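Local coordinates for protein N-deoxyribosyltransferase (Bacillus psychrosaccharolyticus, PDB 6EVS) that catalyses the transfer of a 2-deoxyribosyl group from one nucleobase to another, a reaction useful for making modified nucleosides, at residues K17-A22 / F70-D75; E23-D28 / N122-Y127; T32-R37 / F56-E61; L98-P101 / I105-L108. One frame throughout, in Å; residues are numbered along the deposited sequence.

Interaction 1: residues K17-A22 / F70-D75; sequences KHVSKA and FGIIGD
Ile72, at the end of strand 68-72, puts a single methyl, CD1, down onto helix 13-28 and touches His18, Val19 and Ala22, which lie along about one turn of it. Ala22 offers its only side-chain carbon, with CB 3.8 Å from Ile72 CD1. One turn earlier, the carbonyl of His18 comes just as near, Ile72 CD1 lying 3.7 Å from His18 O. That oxygen already takes the helical bond from Ala22 N (3.0 Å), so the methyl packs against a carbonyl that already has a hydrogen-bond partner within the helix. The flank is closed by Val19, through its backbone at CA, 4.2 Å from Ile72 CD1, and more loosely through CG2.

The reach of the isoleucine follows from its torsions: CG1 stands beside the backbone N (chi1 -58°) and CD1 continues outward in an extended chain. The other branch, CG2, meets the root of the histidine, His18 CB lying 4.2 Å from Ile72 CG2, while the imidazole itself turns away from the strand.

Segment axes pass 10.0 Å apart and run nearly antiparallel, at 153°, as expected when a helix covers a parallel sheet in a flavodoxin-like fold. Around this point Val19 and Ala22 also press on Leu6 of the adjacent strand 3-7, Trp121 of helix 121-126 packs against Ala22, and His18 lies on Pro101 in the loop beyond strand 96-99.

Interaction 2: residues E23-D28 / N122-Y127; sequences EQVLRD and NDVENY
Two helices of the flavodoxin-like alpha/beta fold, 13-28 and 121-126, lie side by side over the parallel sheet, and Val25, Leu26, Val124 and Glu125 make the seam between them. The segments run almost parallel, at 19°, with axes 10.2 Å apart, and the side chains between them meet by apolar contact. Val25 points toward the other helix and serves two partners. Both of its methyls lie against Glu125, the nearest approach being Val25 CG2 to Glu125 OE1 at 3.6 Å. Its CG1 also makes a looser apolar contact, 4.3 Å from Val124 CG1.

Glu125 reaches this place by folding CG beside its backbone N (chi1 -83°) and then extending, which brings the chain across Val25 at about a right angle. The aliphatic part shares in the packing, Glu125 CG being 3.9 Å from Val25 CG1, and the carboxylate lies at the partly exposed border of the seam.

Deeper in, the seam merges with the core above the sheet. Leu26 and Val124 both rest on Phe70 of strand 68-72; Leu26 also reaches Ile4 of strand 3-7, and Val124 reaches Phe118 of strand 116-118. Between the helices at this level the leucine uses one branch and the valine the methyl anti to its own backbone N, so that Leu26 CD2 comes to 4.0 Å from Val124 CG1.

Interaction 3: residues T32-R37 / F56-E61; sequences TVFSPR and FKNDLE
Asp59 OD1 is approached by two residues at once, Phe34 and Pro36, where helix 49-65 faces the end of strand 32-34, one of the two edge strands of this chain's flavodoxin-like parallel sheet. The oxygen lies in the plane of the Phe34 ring, against its edge, 3.7 Å from Phe34 CE2 and 3.8 Å from Phe34 CZ. With the carboxylate plane turned 75° from the ring, this is a meeting of an acidic oxygen with the electropositive rim of CH groups, probably mildly favourable. Pro36 closes in more distantly, its CB being 4.4 Å from Asp59 OD1.

Asn58 takes the neighbouring part of the same edge. Its amide stands almost perpendicular to the ring, at 89°, and it is the nitrogen that touches. Phe34 comes out to meet both helix residues because its CG is anti to the backbone N (chi1 178°), which carries the ring off the strand with CZ leading.

The ring has further aromatic neighbours: His62, one turn on in the helix, stacks with it, and Tyr5 of strand 3-7 meets it. Other subunits back the helix, His115 of the second subunit packing on Asn58 and Met109 of the third on Asp59. At the far edge of the Phe34 ring, Asn58 ND2 sits 3.8 Å from Phe34 CZ and 3.9 Å from Phe34 CE1.

Interaction 4: residues L98-P101 / I105-L108; sequences LFSP and IINL
Ile106 meets Leu98 tip to tip, closing the loop that leaves strand 96-99 of the flavodoxin-like sheet and leads into helix 108-111. The two chains reach for each other through their terminal methyls: CG1 of Ile106 is beside its backbone N (chi1 -62°) and the chain runs on extended, while Leu98 has CG anti to its own N and sends one branch, CD2, outward. The same isoleucine methyl also lies over Ser100, two residues further along, with Ile106 CD1 4.2 Å from Ser100 CB.

Ser100 CB is marginally the closer atom; the serine hydroxyl, almost as near, is hydrogen-bonded to Ile73 O and Gly103 N, which ties the start of the loop both to the end of the adjoining strand and to the loop itself. Beyond the contact Tyr117 of strand 116-118 packs on Ile106, and the backbone oxygen of Ile106 is bound by Arg52 of the third subunit, so the loop is also part of a subunit interface.

Just after Ile106, Asn107 takes the N-cap position, its OD1 accepting a bond from Met109 N. The apolar closure itself comes down to one pair of methyls, Leu98 CD2 and Ile106 CD1, 3.8 Å apart.

How the interactions relate
All four contacts are largely buried, yet they sit at different depths. Interaction 1 is nearest the centre of the chain and shares helix 13-28 with interaction 2; Phe70 bridges the two. Interactions 1 and 4 are linked by backbone pairing between strands 68-72 and 96-99. Interactions 3 and 4 lie on opposite sides of the chain's centre, and both touch the third subunit. Methyl packing dominates interactions 1 and 4, interaction 2 adds a carboxylate at its partly exposed border, and interaction 3 sets polar groups against an aromatic edge. Charge ties 23-28 to 32-37, where Glu23 holds Arg37 in a salt bridge.

Interaction 1: residues K17-A22 / F70-D75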
loop_
_atom_site.group_PDB
_atom_site.type_symbol
_atom_site.label_atom_id
_atom_site.label_comp_id
_atom_site.label_asym_id
_atom_site.label_seq_id
_atom_site.Cartn_x
_atom_site.Cartn_y
_atom_site.Cartn_z
ATOM N N LYS A 17 0.625 -6.945 -33.761
ATOM C CA LYS A 17 -0.309 -8.017 -34.069
ATOM C C LYS A 17 -0.877 -8.633 -32.790
ATOM O O LYS A 17 -2.096 -8.781 -32.648
ATOM C CB LYS A 17 0.372 -9.079 -34.927
ATOM C CG LYS A 17 -0.337 -10.427 -34.934
ATOM C CD LYS A 17 0.362 -11.411 -35.874
ATOM C CE LYS A 17 0.722 -10.734 -37.186
ATOM N NZ LYS A 17 1.773 -11.482 -37.948
ATOM N N HIS A 18 -0.004 -8.971 -31.832
ATOM C CA HIS A 18 -0.468 -9.612 -30.601
ATOM C C HIS A 18 -1.346 -8.671 -29.776
ATOM O O HIS A 18 -2.343 -9.106 -29.185
ATOM C CB HIS A 18 0.725 -10.089 -29.772
ATOM C CG HIS A 18 1.598 -11.084 -30.479
ATOM N ND1 HIS A 18 2.970 -10.966 -30.530
ATOM C CD2 HIS A 18 1.292 -12.216 -31.153
ATOM C CE1 HIS A 18 3.474 -11.978 -31.214
ATOM N NE2 HIS A 18 2.475 -12.750 -31.608
ATOM N N VAL A 19 -0.987 -7.387 -29.707
ATOM C CA VAL A 19 -1.810 -6.420 -28.973
ATOM C C VAL A 19 -3.202 -6.329 -29.587
ATOM O O VAL A 19 -4.215 -6.305 -28.878
ATOM C CB VAL A 19 -1.115 -5.045 -28.948
ATOM C CG1 VAL A 19 -2.096 -3.947 -28.509
ATOM C CG2 VAL A 19 0.081 -5.082 -28.022
ATOM N N SER A 20 -3.268 -6.279 -30.918
ATOM C CA SER A 20 -4.540 -6.189 -31.631
ATOM C C SER A 20 -5.435 -7.389 -31.340
ATOM O O SER A 20 -6.649 -7.243 -31.140
ATOM C CB SER A 20 -4.258 -6.077 -33.138
ATOM O OG SER A 20 -5.453 -6.102 -33.893
ATOM N N LYS A 21 -4.860 -8.591 -31.341
ATOM C CA LYS A 21 -5.647 -9.779 -31.040
ATOM C C LYS A 21 -6.121 -9.754 -29.595
ATOM O O LYS A 21 -7.266 -10.124 -29.308
ATOM C CB LYS A 21 -4.826 -11.042 -31.318
ATOM C CG LYS A 21 -5.548 -12.358 -30.996
ATOM C CD LYS A 21 -6.861 -12.474 -31.764
ATOM C CE LYS A 21 -7.374 -13.904 -31.805
ATOM N NZ LYS A 21 -8.526 -14.031 -32.750
ATOM N N ALA A 22 -5.255 -9.311 -28.678
ATOM C CA ALA A 22 -5.645 -9.209 -27.272
ATOM C C ALA A 22 -6.799 -8.232 -27.094
ATOM O O ALA A 22 -7.760 -8.519 -26.366
ATOM C CB ALA A 22 -4.454 -8.782 -26.411
ATOM N N PHE A 70 -3.402 -7.553 -17.803
ATOM C CA PHE A 70 -3.192 -8.645 -18.756
ATOM C C PHE A 70 -1.945 -8.318 -19.564
ATOM O O PHE A 70 -1.926 -7.326 -20.295
ATOM C CB PHE A 70 -4.415 -8.802 -19.661
ATOM C CG PHE A 70 -4.384 -10.038 -20.533
ATOM C CD1 PHE A 70 -5.175 -11.140 -20.233
ATOM C CD2 PHE A 70 -3.574 -10.086 -21.666
ATOM C CE1 PHE A 70 -5.139 -12.277 -21.030
ATOM C CE2 PHE A 70 -3.541 -11.224 -22.463
ATOM C CZ PHE A 70 -4.330 -12.314 -22.144
ATOM N N GLY A 71 -0.907 -9.137 -19.427
ATOM C CA GLY A 71 0.386 -8.861 -20.031
ATOM C C GLY A 71 0.646 -9.789 -21.202
ATOM O O GLY A 71 0.123 -10.907 -21.251
ATOM N N ILE A 72 1.450 -9.318 -22.158
ATOM C CA ILE A 72 1.921 -10.150 -23.264
ATOM C C ILE A 72 3.445 -10.156 -23.223
ATOM O O ILE A 72 4.079 -9.098 -23.328
ATOM C CB ILE A 72 1.406 -9.649 -24.623
ATOM C CG1 ILE A 72 -0.125 -9.617 -24.630
ATOM C CG2 ILE A 72 1.983 -10.519 -25.778
ATOM C CD1 ILE A 72 -0.719 -8.940 -25.854
ATOM N N ILE A 73 4.029 -11.328 -23.004
ATOM C CA ILE A 73 5.474 -11.469 -22.925
ATOM C C ILE A 73 5.866 -12.512 -23.951
ATOM O O ILE A 73 5.369 -13.645 -23.903
ATOM C CB ILE A 73 5.942 -11.867 -21.515
ATOM C CG1 ILE A 73 5.785 -10.699 -20.535
ATOM C CG2 ILE A 73 7.390 -12.351 -21.550
ATOM C CD1 ILE A 73 6.814 -9.618 -20.678
ATOM N N GLY A 74 6.719 -12.125 -24.888
ATOM C CA GLY A 74 7.143 -13.019 -25.949
ATOM C C GLY A 74 8.650 -12.997 -26.118
ATOM O O GLY A 74 9.415 -12.932 -25.153
ATOM N N ASP A 75 9.062 -13.050 -27.379
ATOM C CA ASP A 75 10.454 -13.153 -27.812
ATOM C C ASP A 75 11.036 -11.786 -28.133
ATOM O O ASP A 75 11.714 -11.616 -29.143
ATOM C CB ASP A 75 10.534 -14.061 -29.032
ATOM C CG ASP A 75 11.213 -15.366 -28.741
ATOM O OD1 ASP A 75 11.750 -15.495 -27.625
ATOM O OD2 ASP A 75 11.237 -16.250 -29.632
#

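Interaction 2: residues E23-D28 / N122-Y127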
loop_
_atom_site.group_PDB
_atom_site.type_symbol
_atom_site.label_atom_id
_atom_site.label_comp_id
_atom_site.label_asym_id
_atom_site.label_seq_id
_atom_site.Cartn_x
_atom_site.Cartn_y
_atom_site.Cartn_z
ATOM N N GLU A 23 -6.704 -7.058 -27.726
ATOM C CA GLU A 23 -7.793 -6.084 -27.663
ATOM C C GLU A 23 -9.097 -6.706 -28.149
ATOM O O GLU A 23 -10.128 -6.636 -27.464
ATOM C CB GLU A 23 -7.455 -4.850 -28.497
ATOM C CG GLU A 23 -6.308 -3.985 -27.968
ATOM C CD GLU A 23 -5.762 -3.052 -29.050
ATOM O OE1 GLU A 23 -6.164 -3.221 -30.228
ATOM O OE2 GLU A 23 -4.948 -2.153 -28.725
ATOM N N GLN A 24 -9.050 -7.371 -29.306
ATOM C CA GLN A 24 -10.252 -7.957 -29.890
ATOM C C GLN A 24 -10.824 -9.055 -29.001
ATOM O O GLN A 24 -12.038 -9.117 -28.778
ATOM C CB GLN A 24 -9.940 -8.507 -31.287
ATOM C CG GLN A 24 -10.936 -9.564 -31.762
ATOM C CD GLN A 24 -10.310 -10.610 -32.670
ATOM O OE1 GLN A 24 -10.341 -11.809 -32.379
ATOM N NE2 GLN A 24 -9.744 -10.157 -33.784
ATOM N N VAL A 25 -9.967 -9.941 -28.491
ATOM C CA VAL A 25 -10.464 -11.064 -27.699
ATOM C C VAL A 25 -11.078 -10.564 -26.396
ATOM O O VAL A 25 -12.200 -10.945 -26.030
ATOM C CB VAL A 25 -9.339 -12.079 -27.437
ATOM C CG1 VAL A 25 -9.737 -13.044 -26.313
ATOM C CG2 VAL A 25 -9.018 -12.855 -28.718
ATOM N N LEU A 26 -10.353 -9.703 -25.679
ATOM C CA LEU A 26 -10.827 -9.282 -24.364
ATOM C C LEU A 26 -12.052 -8.388 -24.478
ATOM O O LEU A 26 -12.937 -8.446 -23.617
ATOM C CB LEU A 26 -9.713 -8.568 -23.592
ATOM C CG LEU A 26 -8.475 -9.420 -23.294
ATOM C CD1 LEU A 26 -7.356 -8.600 -22.685
ATOM C CD2 LEU A 26 -8.828 -10.591 -22.382
ATOM N N ARG A 27 -12.135 -7.579 -25.541
ATOM C CA ARG A 27 -13.284 -6.690 -25.706
ATOM C C ARG A 27 -14.511 -7.451 -26.193
ATOM O O ARG A 27 -15.639 -7.121 -25.810
ATOM C CB ARG A 27 -12.933 -5.550 -26.667
ATOM C CG ARG A 27 -12.053 -4.481 -26.027
ATOM C CD ARG A 27 -11.817 -3.256 -26.941
ATOM N NE ARG A 27 -11.010 -2.265 -26.230
ATOM C CZ ARG A 27 -10.099 -1.474 -26.790
ATOM N NH1 ARG A 27 -9.871 -1.539 -28.092
ATOM N NH2 ARG A 27 -9.432 -0.605 -26.041
ATOM N N ASP A 28 -14.316 -8.468 -27.033
ATOM C CA ASP A 28 -15.442 -9.294 -27.450
ATOM C C ASP A 28 -16.013 -10.089 -26.287
ATOM O O ASP A 28 -17.167 -10.525 -26.350
ATOM C CB ASP A 28 -15.031 -10.261 -28.565
ATOM C CG ASP A 28 -14.735 -9.548 -29.876
ATOM O OD1 ASP A 28 -15.194 -8.397 -30.052
ATOM O OD2 ASP A 28 -14.051 -10.151 -30.729
ATOM N N ASN A 122 -8.004 -19.389 -27.160
ATOM C CA ASN A 122 -9.231 -20.078 -26.772
ATOM C C ASN A 122 -9.254 -20.377 -25.275
ATOM O O ASN A 122 -10.330 -20.398 -24.661
ATOM C CB ASN A 122 -9.406 -21.347 -27.604
ATOM C CG ASN A 122 -9.722 -21.039 -29.053
ATOM O OD1 ASN A 122 -8.857 -21.132 -29.924
ATOM N ND2 ASN A 122 -10.963 -20.637 -29.314
ATOM N N ASP A 123 -8.084 -20.574 -24.663
ATOM C CA ASP A 123 -8.034 -20.742 -23.214
ATOM C C ASP A 123 -8.437 -19.459 -22.503
ATOM O O ASP A 123 -9.114 -19.506 -21.470
ATOM C CB ASP A 123 -6.635 -21.171 -22.776
ATOM C CG ASP A 123 -6.294 -22.573 -23.220
ATOM O OD1 ASP A 123 -7.228 -23.339 -23.536
ATOM O OD2 ASP A 123 -5.092 -22.904 -23.262
ATOM N N VAL A 124 -8.012 -18.307 -23.032
ATOM C CA VAL A 124 -8.465 -17.026 -22.497
ATOM C C VAL A 124 -9.963 -16.868 -22.706
ATOM O O VAL A 124 -10.669 -16.314 -21.857
ATOM C CB VAL A 124 -7.695 -15.853 -23.144
ATOM C CG1 VAL A 124 -8.205 -14.526 -22.595
ATOM C CG2 VAL A 124 -6.192 -15.978 -22.941
ATOM N N GLU A 125 -10.471 -17.339 -23.845
ATOM C CA GLU A 125 -11.885 -17.158 -24.147
ATOM C C GLU A 125 -12.775 -17.963 -23.211
ATOM O O GLU A 125 -13.921 -17.568 -22.965
ATOM C CB GLU A 125 -12.161 -17.519 -25.606
ATOM C CG GLU A 125 -11.841 -16.358 -26.535
ATOM C CD GLU A 125 -11.389 -16.794 -27.911
ATOM O OE1 GLU A 125 -10.742 -15.973 -28.593
ATOM O OE2 GLU A 125 -11.681 -17.942 -28.314
ATOM N N ASN A 126 -12.265 -19.067 -22.666
ATOM C CA ASN A 126 -13.022 -19.904 -21.744
ATOM C C ASN A 126 -12.731 -19.615 -20.273
ATOM O O ASN A 126 -13.407 -20.179 -19.409
ATOM C CB ASN A 126 -12.747 -21.382 -22.033
ATOM C CG ASN A 126 -13.275 -21.812 -23.388
ATOM O OD1 ASN A 126 -14.304 -21.318 -23.855
ATOM N ND2 ASN A 126 -12.571 -22.742 -24.029
ATOM N N TYR A 127 -11.753 -18.759 -19.971
ATOM C CA TYR A 127 -11.404 -18.450 -18.588
ATOM C C TYR A 127 -12.566 -17.775 -17.861
ATOM O O TYR A 127 -13.250 -16.911 -18.419
ATOM C CB TYR A 127 -10.173 -17.541 -18.566
ATOM C CG TYR A 127 -9.611 -17.273 -17.193
ATOM C CD1 TYR A 127 -8.838 -18.228 -16.534
ATOM C CD2 TYR A 127 -9.849 -16.055 -16.553
ATOM C CE1 TYR A 127 -8.311 -17.970 -15.272
ATOM C CE2 TYR A 127 -9.321 -15.790 -15.302
ATOM C CZ TYR A 127 -8.559 -16.750 -14.663
ATOM O OH TYR A 127 -8.042 -16.477 -13.413
#

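Interaction 3: residues T32-R37 / F56-E61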
loop_
_atom_site.group_PDB
_atom_site.type_symbol
_atom_site.label_atom_id
_atom_site.label_comp_id
_atom_site.label_asym_id
_atom_site.label_seq_id
_atom_site.Cartn_x
_atom_site.Cartn_y
_atom_site.Cartn_z
ATOM N N THR A 32 -13.703 -4.089 -20.377
ATOM C CA THR A 32 -13.282 -2.726 -20.683
ATOM C C THR A 32 -11.761 -2.711 -20.636
ATOM O O THR A 32 -11.166 -2.903 -19.574
ATOM C CB THR A 32 -13.886 -1.716 -19.703
ATOM O OG1 THR A 32 -15.312 -1.780 -19.775
ATOM C CG2 THR A 32 -13.437 -0.307 -20.064
ATOM N N VAL A 33 -11.129 -2.511 -21.787
ATOM C CA VAL A 33 -9.690 -2.673 -21.916
ATOM C C VAL A 33 -9.054 -1.314 -22.152
ATOM O O VAL A 33 -9.409 -0.617 -23.113
ATOM C CB VAL A 33 -9.339 -3.632 -23.063
ATOM C CG1 VAL A 33 -7.829 -3.797 -23.150
ATOM C CG2 VAL A 33 -10.055 -4.957 -22.852
ATOM N N PHE A 34 -8.086 -0.951 -21.308
ATOM C CA PHE A 34 -7.220 0.193 -21.594
ATOM C C PHE A 34 -5.994 -0.311 -22.345
ATOM O O PHE A 34 -5.222 -1.114 -21.807
ATOM C CB PHE A 34 -6.786 0.922 -20.321
ATOM C CG PHE A 34 -5.853 2.088 -20.577
ATOM C CD1 PHE A 34 -6.362 3.343 -20.878
ATOM C CD2 PHE A 34 -4.472 1.923 -20.514
ATOM C CE1 PHE A 34 -5.514 4.444 -21.086
ATOM C CE2 PHE A 34 -3.607 3.001 -20.753
ATOM C CZ PHE A 34 -4.137 4.277 -21.036
ATOM N N SER A 35 -5.808 0.170 -23.575
ATOM C CA SER A 35 -4.703 -0.288 -24.414
ATOM C C SER A 35 -3.747 0.869 -24.638
ATOM O O SER A 35 -4.115 1.841 -25.309
ATOM C CB SER A 35 -5.204 -0.831 -25.752
ATOM O OG SER A 35 -4.111 -1.376 -26.503
ATOM N N PRO A 36 -2.542 0.828 -24.069
ATOM C CA PRO A 36 -1.668 2.007 -24.098
ATOM C C PRO A 36 -1.413 2.564 -25.483
ATOM O O PRO A 36 -1.205 3.773 -25.601
ATOM C CB PRO A 36 -0.378 1.494 -23.454
ATOM C CG PRO A 36 -0.893 0.454 -22.430
ATOM C CD PRO A 36 -2.026 -0.227 -23.174
ATOM N N ARG A 37 -1.439 1.734 -26.527
ATOM C CA ARG A 37 -1.164 2.222 -27.876
ATOM C C ARG A 37 -2.260 3.154 -28.392
ATOM O O ARG A 37 -1.995 3.976 -29.286
ATOM C CB ARG A 37 -0.987 1.039 -28.831
ATOM C CG ARG A 37 -2.287 0.419 -29.300
ATOM C CD ARG A 37 -2.053 -0.669 -30.314
ATOM N NE ARG A 37 -3.310 -1.254 -30.763
ATOM C CZ ARG A 37 -3.559 -1.619 -32.010
ATOM N NH1 ARG A 37 -2.634 -1.439 -32.936
ATOM N NH2 ARG A 37 -4.730 -2.154 -32.329
ATOM N N PHE A 56 3.161 8.586 -18.795
ATOM C CA PHE A 56 3.457 7.850 -17.571
ATOM C C PHE A 56 2.294 7.932 -16.590
ATOM O O PHE A 56 1.799 6.910 -16.102
ATOM C CB PHE A 56 4.734 8.395 -16.932
ATOM C CG PHE A 56 5.135 7.664 -15.681
ATOM C CD1 PHE A 56 5.906 6.501 -15.747
ATOM C CD2 PHE A 56 4.747 8.132 -14.460
ATOM C CE1 PHE A 56 6.278 5.824 -14.575
ATOM C CE2 PHE A 56 5.098 7.450 -13.270
ATOM C CZ PHE A 56 5.863 6.288 -13.344
ATOM N N LYS A 57 1.825 9.152 -16.319
ATOM C CA LYS A 57 0.775 9.335 -15.322
ATOM C C LYS A 57 -0.518 8.680 -15.769
ATOM O O LYS A 57 -1.187 8.020 -14.976
ATOM C CB LYS A 57 0.554 10.824 -15.050
ATOM C CG LYS A 57 1.667 11.462 -14.259
ATOM C CD LYS A 57 1.393 12.961 -14.022
ATOM C CE LYS A 57 2.437 13.565 -13.094
ATOM N NZ LYS A 57 1.913 14.702 -12.274
ATOM N N ASN A 58 -0.865 8.810 -17.055
ATOM C CA ASN A 58 -2.115 8.219 -17.512
ATOM C C ASN A 58 -2.039 6.702 -17.478
ATOM O O ASN A 58 -3.017 6.030 -17.120
ATOM C CB ASN A 58 -2.446 8.702 -18.926
ATOM C CG ASN A 58 -3.877 8.393 -19.323
ATOM O OD1 ASN A 58 -4.788 8.451 -18.488
ATOM N ND2 ASN A 58 -4.085 8.059 -20.590
ATOM N N ASP A 59 -0.884 6.149 -17.851
ATOM C CA ASP A 59 -0.708 4.695 -17.854
ATOM C C ASP A 59 -0.828 4.140 -16.442
ATOM O O ASP A 59 -1.606 3.209 -16.186
ATOM C CB ASP A 59 0.653 4.330 -18.456
ATOM C CG ASP A 59 0.677 4.422 -19.984
ATOM O OD1 ASP A 59 -0.363 4.775 -20.588
ATOM O OD2 ASP A 59 1.739 4.140 -20.569
ATOM N N LEU A 60 -0.042 4.697 -15.512
ATOM C CA LEU A 60 -0.084 4.254 -14.122
ATOM C C LEU A 60 -1.483 4.410 -13.525
ATOM O O LEU A 60 -1.991 3.496 -12.863
ATOM C CB LEU A 60 0.948 5.030 -13.300
ATOM C CG LEU A 60 1.233 4.551 -11.878
ATOM C CD1 LEU A 60 1.599 3.060 -11.871
ATOM C CD2 LEU A 60 2.338 5.389 -11.250
ATOM N N GLU A 61 -2.134 5.553 -13.759
ATOM C CA GLU A 61 -3.499 5.716 -13.268
ATOM C C GLU A 61 -4.421 4.627 -13.821
ATOM O O GLU A 61 -5.318 4.150 -13.112
ATOM C CB GLU A 61 -4.037 7.112 -13.608
ATOM C CG GLU A 61 -5.137 7.565 -12.670
ATOM C CD GLU A 61 -4.643 7.766 -11.243
ATOM O OE1 GLU A 61 -5.470 7.705 -10.319
ATOM O OE2 GLU A 61 -3.426 7.976 -11.040
#

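Interaction 4: residues L98-P101 / I105-L108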
loop_
_atom_site.group_PDB
_atom_site.type_symbol
_atom_site.label_atom_id
_atom_site.label_comp_id
_atom_site.label_asym_id
_atom_site.label_seq_id
_atom_site.Cartn_x
_atom_site.Cartn_y
_atom_site.Cartn_z
ATOM N N LEU A 98 -1.088 -13.478 -17.884
ATOM C CA LEU A 98 0.025 -13.386 -18.816
ATOM C C LEU A 98 -0.230 -14.306 -19.997
ATOM O O LEU A 98 -0.675 -15.447 -19.829
ATOM C CB LEU A 98 1.352 -13.734 -18.124
ATOM C CG LEU A 98 2.648 -13.349 -18.845
ATOM C CD1 LEU A 98 2.862 -11.846 -18.792
ATOM C CD2 LEU A 98 3.846 -14.085 -18.253
ATOM N N PHE A 99 0.042 -13.791 -21.192
ATOM C CA PHE A 99 -0.058 -14.541 -22.429
ATOM C C PHE A 99 1.319 -14.557 -23.082
ATOM O O PHE A 99 1.938 -13.505 -23.258
ATOM C CB PHE A 99 -1.103 -13.925 -23.375
ATOM C CG PHE A 99 -1.265 -14.688 -24.671
ATOM C CD1 PHE A 99 -0.514 -14.357 -25.778
ATOM C CD2 PHE A 99 -2.165 -15.739 -24.770
ATOM C CE1 PHE A 99 -0.645 -15.069 -26.966
ATOM C CE2 PHE A 99 -2.304 -16.453 -25.958
ATOM C CZ PHE A 99 -1.550 -16.113 -27.051
ATOM N N SER A 100 1.810 -15.740 -23.428
ATOM C CA SER A 100 3.117 -15.803 -24.091
ATOM C C SER A 100 2.950 -16.377 -25.490
ATOM O O SER A 100 2.587 -17.562 -25.629
ATOM C CB SER A 100 4.120 -16.631 -23.275
ATOM O OG SER A 100 5.363 -16.787 -23.950
ATOM N N PRO A 101 3.181 -15.592 -26.544
ATOM C CA PRO A 101 3.029 -16.128 -27.912
ATOM C C PRO A 101 4.041 -17.212 -28.259
ATOM O O PRO A 101 3.822 -17.955 -29.225
ATOM C CB PRO A 101 3.220 -14.886 -28.806
ATOM C CG PRO A 101 3.017 -13.699 -27.896
ATOM C CD PRO A 101 3.482 -14.148 -26.539
ATOM N N ILE A 105 10.790 -19.970 -21.821
ATOM C CA ILE A 105 11.016 -19.837 -20.385
ATOM C C ILE A 105 10.960 -18.363 -20.002
ATOM O O ILE A 105 11.493 -17.497 -20.709
ATOM C CB ILE A 105 12.362 -20.478 -19.984
ATOM C CG1 ILE A 105 12.242 -22.009 -19.943
ATOM C CG2 ILE A 105 12.834 -19.946 -18.629
ATOM C CD1 ILE A 105 13.504 -22.755 -20.367
ATOM N N ILE A 106 10.303 -18.073 -18.880
ATOM C CA ILE A 106 10.095 -16.707 -18.423
ATOM C C ILE A 106 10.778 -16.513 -17.069
ATOM O O ILE A 106 10.836 -17.434 -16.249
ATOM C CB ILE A 106 8.578 -16.399 -18.356
ATOM C CG1 ILE A 106 7.965 -16.527 -19.755
ATOM C CG2 ILE A 106 8.304 -15.014 -17.741
ATOM C CD1 ILE A 106 6.456 -16.443 -19.783
ATOM N N ASN A 107 11.317 -15.305 -16.854
ATOM C CA ASN A 107 11.967 -14.942 -15.598
ATOM C C ASN A 107 11.083 -15.310 -14.413
ATOM O O ASN A 107 9.866 -15.134 -14.470
ATOM C CB ASN A 107 12.251 -13.434 -15.587
ATOM C CG ASN A 107 13.093 -13.000 -14.403
ATOM O OD1 ASN A 107 12.586 -12.860 -13.290
ATOM N ND2 ASN A 107 14.389 -12.786 -14.636
ATOM N N LEU A 108 11.702 -15.818 -13.334
ATOM C CA LEU A 108 10.913 -16.288 -12.194
ATOM C C LEU A 108 10.274 -15.150 -11.397
ATOM O O LEU A 108 9.325 -15.395 -10.637
ATOM C CB LEU A 108 11.756 -17.167 -11.258
ATOM C CG LEU A 108 12.964 -16.664 -10.462
ATOM C CD1 LEU A 108 12.531 -16.015 -9.134
ATOM C CD2 LEU A 108 13.913 -17.836 -10.196
#